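Putative cellulase CEL6 (Mycobacterium tuberculosis, PDB 1UP3) probably hydrolyses the beta-1,4 glucosidic bonds of cellulose as a family 6 glycoside hydrolase of the endoglucanase type. Local coordinates at residues G77-C83 against E118-M124; T95-G99 against L139-A143. One frame throughout, in Å; residues are numbered along the deposited sequence.

Contact 1 (G77-C83 against E118-M124); sequences GIPHRDC and EPDALAM. With BGC (beta-D-glucopyranose), chain B.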
loop_
_atom_site.group_PDB
_atom_site.type_symbol
_atom_site.label_atom_id
_atom_site.label_comp_id
_atom_site.label_asym_id
_atom_site.label_seq_id
_atom_site.Cartn_x
_atom_site.Cartn_y
_atom_site.Cartn_z
ATOM N N GLY A 77 -9.215 -5.432 -0.948
ATOM C CA GLY A 77 -10.556 -6.010 -1.037
ATOM C C GLY A 77 -10.732 -7.338 -0.314
ATOM O O GLY A 77 -11.781 -7.969 -0.488
ATOM N N ILE A 78 -9.764 -7.778 0.467
ATOM C CA ILE A 78 -9.822 -9.146 1.053
ATOM C C ILE A 78 -11.069 -9.325 1.913
ATOM O O ILE A 78 -11.503 -8.400 2.602
ATOM C CB ILE A 78 -8.525 -9.456 1.879
ATOM C CG1 ILE A 78 -8.260 -10.949 2.010
ATOM C CG2 ILE A 78 -8.566 -8.763 3.211
ATOM C CD1 ILE A 78 -7.825 -11.597 0.712
ATOM N N PRO A 79 -11.700 -10.483 1.849
ATOM C CA PRO A 79 -12.823 -10.734 2.752
ATOM C C PRO A 79 -12.399 -10.615 4.221
ATOM O O PRO A 79 -11.281 -10.959 4.581
ATOM C CB PRO A 79 -13.255 -12.167 2.398
ATOM C CG PRO A 79 -12.874 -12.309 0.953
ATOM C CD PRO A 79 -11.548 -11.567 0.885
ATOM N N HIS A 80 -13.298 -10.105 5.053
ATOM C CA HIS A 80 -13.022 -9.832 6.475
ATOM C C HIS A 80 -11.907 -8.801 6.604
ATOM O O HIS A 80 -11.099 -8.879 7.520
ATOM C CB HIS A 80 -12.679 -11.114 7.282
ATOM C CG HIS A 80 -13.516 -12.288 6.898
ATOM N ND1 HIS A 80 -14.891 -12.241 6.942
ATOM C CD2 HIS A 80 -13.192 -13.502 6.399
ATOM C CE1 HIS A 80 -15.381 -13.385 6.500
ATOM N NE2 HIS A 80 -14.376 -14.167 6.151
ATOM N N ARG A 81 -11.896 -7.819 5.678
ATOM C CA ARG A 81 -10.884 -6.761 5.707
ATOM C C ARG A 81 -10.841 -6.101 7.066
ATOM O O ARG A 81 -11.874 -5.789 7.628
ATOM C CB ARG A 81 -11.143 -5.743 4.616
ATOM C CG ARG A 81 -9.992 -4.819 4.313
ATOM C CD ARG A 81 -10.347 -3.841 3.239
ATOM N NE ARG A 81 -11.261 -2.820 3.708
ATOM C CZ ARG A 81 -11.769 -1.889 2.944
ATOM N NH1 ARG A 81 -11.467 -1.819 1.655
ATOM N NH2 ARG A 81 -12.561 -0.975 3.464
ATOM N N ASP A 82 -9.605 -5.908 7.563
ATOM C CA ASP A 82 -9.347 -5.246 8.817
ATOM C C ASP A 82 -9.976 -5.960 10.008
ATOM O O ASP A 82 -10.093 -5.367 11.082
ATOM C CB ASP A 82 -9.811 -3.791 8.763
ATOM C CG ASP A 82 -8.951 -2.881 9.574
ATOM O OD1 ASP A 82 -7.685 -3.019 9.540
ATOM O OD2 ASP A 82 -9.448 -2.006 10.346
ATOM N N CYS A 83 -10.365 -7.232 9.834
ATOM C CA CYS A 83 -11.010 -7.981 10.907
ATOM C C CYS A 83 -12.152 -7.183 11.546
ATOM O O CYS A 83 -12.363 -7.268 12.750
ATOM C CB CYS A 83 -9.985 -8.383 11.941
ATOM S SG CYS A 83 -8.626 -9.368 11.273
ATOM N N GLU A 118 -2.942 -6.387 -0.892
ATOM C CA GLU A 118 -3.628 -6.556 0.389
ATOM C C GLU A 118 -2.839 -6.175 1.635
ATOM O O GLU A 118 -2.475 -7.015 2.451
ATOM C CB GLU A 118 -4.184 -7.968 0.491
ATOM C CG GLU A 118 -5.215 -8.272 -0.586
ATOM C CD GLU A 118 -6.469 -7.410 -0.517
ATOM O OE1 GLU A 118 -6.826 -6.833 0.552
ATOM O OE2 GLU A 118 -7.151 -7.326 -1.575
ATOM N N PRO A 119 -2.665 -4.878 1.819
ATOM C CA PRO A 119 -2.104 -4.371 3.099
ATOM C C PRO A 119 -2.794 -5.044 4.290
ATOM O O PRO A 119 -4.017 -5.087 4.321
ATOM C CB PRO A 119 -2.465 -2.879 3.068
ATOM C CG PRO A 119 -2.377 -2.544 1.600
ATOM C CD PRO A 119 -2.981 -3.770 0.909
ATOM N N ASP A 120 -1.994 -5.569 5.200
ATOM C CA ASP A 120 -2.416 -6.151 6.495
ATOM C C ASP A 120 -2.939 -7.558 6.401
ATOM O O ASP A 120 -3.082 -8.190 7.436
ATOM C CB ASP A 120 -3.484 -5.337 7.234
ATOM C CG ASP A 120 -3.140 -3.879 7.422
ATOM O OD1 ASP A 120 -1.941 -3.516 7.463
ATOM O OD2 ASP A 120 -4.070 -3.034 7.570
ATOM N N ALA A 121 -3.216 -8.084 5.206
ATOM C CA ALA A 121 -3.971 -9.351 5.161
ATOM C C ALA A 121 -3.199 -10.502 5.796
ATOM O O ALA A 121 -3.736 -11.251 6.630
ATOM C CB ALA A 121 -4.395 -9.692 3.755
ATOM N N LEU A 122 -1.956 -10.682 5.402
ATOM C CA LEU A 122 -1.147 -11.784 5.962
ATOM C C LEU A 122 -0.820 -11.517 7.436
ATOM O O LEU A 122 -0.835 -12.446 8.245
ATOM C CB LEU A 122 0.143 -12.007 5.198
ATOM C CG LEU A 122 0.006 -12.464 3.734
ATOM C CD1 LEU A 122 1.376 -12.737 3.140
ATOM C CD2 LEU A 122 -0.852 -13.693 3.631
ATOM N N ALA A 123 -0.546 -10.263 7.774
ATOM C CA ALA A 123 -0.100 -9.930 9.152
ATOM C C ALA A 123 -1.232 -10.047 10.147
ATOM O O ALA A 123 -0.988 -10.417 11.303
ATOM C CB ALA A 123 0.509 -8.533 9.206
ATOM N N MET A 124 -2.462 -9.740 9.711
ATOM C CA MET A 124 -3.637 -9.707 10.589
ATOM C C MET A 124 -4.413 -11.031 10.583
ATOM O O MET A 124 -5.397 -11.167 11.297
ATOM C CB MET A 124 -4.566 -8.543 10.230
ATOM C CG MET A 124 -5.379 -8.043 11.425
ATOM S SD MET A 124 -6.601 -6.821 10.935
ATOM C CE MET A 124 -5.559 -5.575 10.551
HETATM C C2 BGC B . -4.448 -1.749 11.991
HETATM C C3 BGC B . -4.675 -1.507 10.506
HETATM C C4 BGC B . -3.560 -0.635 9.927
HETATM C C5 BGC B . -2.199 -1.252 10.317
HETATM C C6 BGC B . -1.032 -0.342 9.910
HETATM C C1 BGC B . -3.046 -2.322 12.220
HETATM O O2 BGC B . -5.477 -2.588 12.549
HETATM O O3 BGC B . -5.946 -0.930 10.254
HETATM O O4 BGC B . -3.643 -0.518 8.503
HETATM O O5 BGC B . -2.082 -1.429 11.719
HETATM O O6 BGC B . 0.207 -0.960 10.203
HETATM O O HOH W 1 -6.601 -3.746 7.227
#

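Contact 2 (T95-G99 against L139-A143); sequences TDYRG and LVRYA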
loop_
_atom_site.group_PDB
_atom_site.type_symbol
_atom_site.label_atom_id
_atom_site.label_comp_id
_atom_site.label_asym_id
_atom_site.label_seq_id
_atom_site.Cartn_x
_atom_site.Cartn_y
_atom_site.Cartn_z
ATOM N N THR A 95 -15.152 -16.436 -3.423
ATOM C CA THR A 95 -15.579 -16.469 -4.818
ATOM C C THR A 95 -15.626 -15.065 -5.453
ATOM O O THR A 95 -15.151 -14.847 -6.569
ATOM C CB THR A 95 -16.943 -17.116 -4.890
ATOM O OG1 THR A 95 -16.798 -18.485 -4.553
ATOM C CG2 THR A 95 -17.467 -17.114 -6.320
ATOM N N ASP A 96 -16.206 -14.128 -4.720
ATOM C CA ASP A 96 -16.300 -12.750 -5.173
ATOM C C ASP A 96 -14.903 -12.176 -5.340
ATOM O O ASP A 96 -14.601 -11.519 -6.337
ATOM C CB ASP A 96 -17.060 -11.895 -4.174
ATOM C CG ASP A 96 -18.523 -12.243 -4.051
ATOM O OD1 ASP A 96 -19.154 -12.651 -5.030
ATOM O OD2 ASP A 96 -19.112 -12.149 -2.938
ATOM N N TYR A 97 -14.032 -12.419 -4.362
ATOM C CA TYR A 97 -12.685 -11.853 -4.424
ATOM C C TYR A 97 -11.927 -12.407 -5.634
ATOM O O TYR A 97 -11.223 -11.672 -6.347
ATOM C CB TYR A 97 -11.929 -12.176 -3.123
ATOM C CG TYR A 97 -10.559 -11.519 -3.054
ATOM C CD1 TYR A 97 -10.440 -10.179 -2.719
ATOM C CD2 TYR A 97 -9.400 -12.210 -3.397
ATOM C CE1 TYR A 97 -9.234 -9.536 -2.701
ATOM C CE2 TYR A 97 -8.150 -11.554 -3.359
ATOM C CZ TYR A 97 -8.097 -10.226 -3.013
ATOM O OH TYR A 97 -6.895 -9.542 -2.979
ATOM N N ARG A 98 -12.057 -13.707 -5.862
ATOM C CA ARG A 98 -11.391 -14.266 -7.029
ATOM C C ARG A 98 -11.864 -13.663 -8.342
ATOM O O ARG A 98 -11.085 -13.429 -9.271
ATOM C CB ARG A 98 -11.502 -15.782 -7.043
ATOM C CG ARG A 98 -10.827 -16.446 -5.910
ATOM C CD ARG A 98 -11.403 -17.799 -5.700
ATOM N NE ARG A 98 -10.596 -18.772 -6.378
ATOM C CZ ARG A 98 -9.679 -19.494 -5.731
ATOM N NH1 ARG A 98 -9.514 -19.350 -4.416
ATOM N NH2 ARG A 98 -8.933 -20.355 -6.386
ATOM N N GLY A 99 -13.128 -13.392 -8.446
ATOM C CA GLY A 99 -13.656 -12.783 -9.653
ATOM C C GLY A 99 -13.124 -11.373 -9.840
ATOM O O GLY A 99 -12.836 -10.928 -10.957
ATOM N N LEU A 139 -6.455 -16.994 -1.120
ATOM C CA LEU A 139 -6.853 -15.825 -1.894
ATOM C C LEU A 139 -5.664 -14.932 -2.246
ATOM O O LEU A 139 -5.577 -14.437 -3.365
ATOM C CB LEU A 139 -7.920 -15.035 -1.126
ATOM C CG LEU A 139 -9.242 -15.786 -0.987
ATOM C CD1 LEU A 139 -10.176 -14.962 -0.100
ATOM C CD2 LEU A 139 -9.875 -16.153 -2.267
ATOM N N VAL A 140 -4.726 -14.775 -1.316
ATOM C CA VAL A 140 -3.546 -14.001 -1.603
ATOM C C VAL A 140 -2.699 -14.737 -2.639
ATOM O O VAL A 140 -2.145 -14.114 -3.537
ATOM C CB VAL A 140 -2.768 -13.636 -0.325
ATOM C CG1 VAL A 140 -1.473 -12.900 -0.691
ATOM C CG2 VAL A 140 -3.654 -12.754 0.554
ATOM N N ARG A 141 -2.556 -16.046 -2.483
ATOM C CA ARG A 141 -1.853 -16.829 -3.493
ATOM C C ARG A 141 -2.518 -16.724 -4.876
ATOM O O ARG A 141 -1.825 -16.625 -5.910
ATOM C CB ARG A 141 -1.753 -18.302 -3.054
ATOM C CG ARG A 141 -0.852 -19.107 -4.006
ATOM C CD ARG A 141 -0.696 -20.599 -3.645
ATOM N NE ARG A 141 -0.939 -20.825 -2.254
ATOM C CZ ARG A 141 -1.977 -21.427 -1.677
ATOM N NH1 ARG A 141 -2.941 -22.044 -2.370
ATOM N NH2 ARG A 141 -2.004 -21.427 -0.337
ATOM N N TYR A 142 -3.848 -16.719 -4.909
ATOM C CA TYR A 142 -4.592 -16.561 -6.148
ATOM C C TYR A 142 -4.252 -15.213 -6.816
ATOM O O TYR A 142 -4.003 -15.141 -8.014
ATOM C CB TYR A 142 -6.093 -16.665 -5.892
ATOM C CG TYR A 142 -6.896 -16.679 -7.183
ATOM C CD1 TYR A 142 -7.041 -17.831 -7.900
ATOM C CD2 TYR A 142 -7.442 -15.503 -7.702
ATOM C CE1 TYR A 142 -7.730 -17.859 -9.108
ATOM C CE2 TYR A 142 -8.152 -15.519 -8.914
ATOM C CZ TYR A 142 -8.260 -16.714 -9.616
ATOM O OH TYR A 142 -8.945 -16.805 -10.827
ATOM N N ALA A 143 -4.200 -14.153 -6.011
ATOM C CA ALA A 143 -3.805 -12.852 -6.517
ATOM C C ALA A 143 -2.415 -12.874 -7.134
ATOM O O ALA A 143 -2.211 -12.364 -8.214
ATOM C CB ALA A 143 -3.893 -11.815 -5.422
#

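Contact 1 (G77-C83 against E118-M124)
The turns of 77-83 run beside the Glu118-Ala121 turn and the short helix after it, with the Ile78 and Glu118 CA atoms 6.7 Å apart. Glu118 turns its carboxylate onto the backbone of 77-83. Gly77 N donates to the syn lone pair of Glu118 OE2 at 2.9 Å, with an N-H...O angle of 164°. Ile78 N meets Glu118 OE1 at 3.1 Å from above the carboxylate plane, on a more bent path. The bend at chi2 (-63°) folds the acid back to these amides, and OE2 is also hydrogen-bonded to Tyr97 OH. Ile78 CG2 rests on Ala121 CB. At the other end, Met124 extends to its sulfur and then bends. Met124 SD lies 3.3 Å from Cys83 SG, which is in a disulfide with Cys127, and Met124 CE reaches Asp82 OD1. Asp82 OD1 and Asp120 OD2 are 4.1 Å apart. One water donates to Asp82 OD1 and to Asp120 OD2, at 2.7 Å each. A glucose unit adds O3-H to Asp82 OD1 at 2.8 Å and O4-H to Asp120 OD2 at 2.7 Å. Water and sugar hydroxyls thus tie the two carboxylates together. Paired aspartates on loops after neighbouring parallel strands are characteristic of the family 6 substrate cleft.

Contact 2 (T95-G99 against L139-A143)
Arg98 reaches across from helix 95-99 and lays its chain over one face of the Tyr142 ring. Arg98 CB lies 3.8 Å from Tyr142 CE2. CG comes next, set over the ring by a first torsion that puts it beside the backbone N and opposite the carbonyl carbon. Arg98 CG makes a CH-pi contact 4.1 Å from the Tyr142 ring centroid, only 16° off the normal. A second neighbour of Arg98 CG is Leu139 CD2, at 3.8 Å. CD also lies near that methyl. The chain then bends at chi3, which carries NE and the guanidinium over the CD1/CE1 side of the same face. Arg98 NH2 ends 3.5 Å from Tyr142 CD1, while Arg98 NH1 lies near Leu139 CD2. Arg98 CZ is 4.4 Å from the Tyr142 ring centroid, an off-centre cation-pi contact with the two planes 37° apart. Tyr142 OH is held by Asp102. On the more buried side, Tyr97 CD2 comes to 3.9 Å from Leu139 CB, and Leu139 O lies at the edge of the Tyr97 ring. The two segment axes are nearly parallel, 13° apart, and approach to 10.3 Å. The contact joins helix 94-108, which leads into strand 113-117, to helix 130-147, which leads into strand 153-158, the next strand of the parallel sheet.

How the contacts relate
The centres of contacts 1 and 2 lie 12 Å apart, and their segments alternate along the chain. Tyr97 is the main bridge, its ring packed between the helices of contact 2 and its hydroxyl directed to contact 1. Tyr97 OH lies 2.6 Å from Glu118 OE2. Tyr97 CD1 lies 3.4 Å from Gly77 O. Leu139 adds a second join: Leu139 CD1 lies 3.8 Å from Pro79 CD. Contact 2 therefore backs the Gly77-Pro79 end of the loop. The glucose lies at the other end, by Asp82, Asp120 and Met124. These joins from 95-99 and 139-143 fall on Gly77-Pro79 and Glu118, at the end of contact 1 away from the glucose.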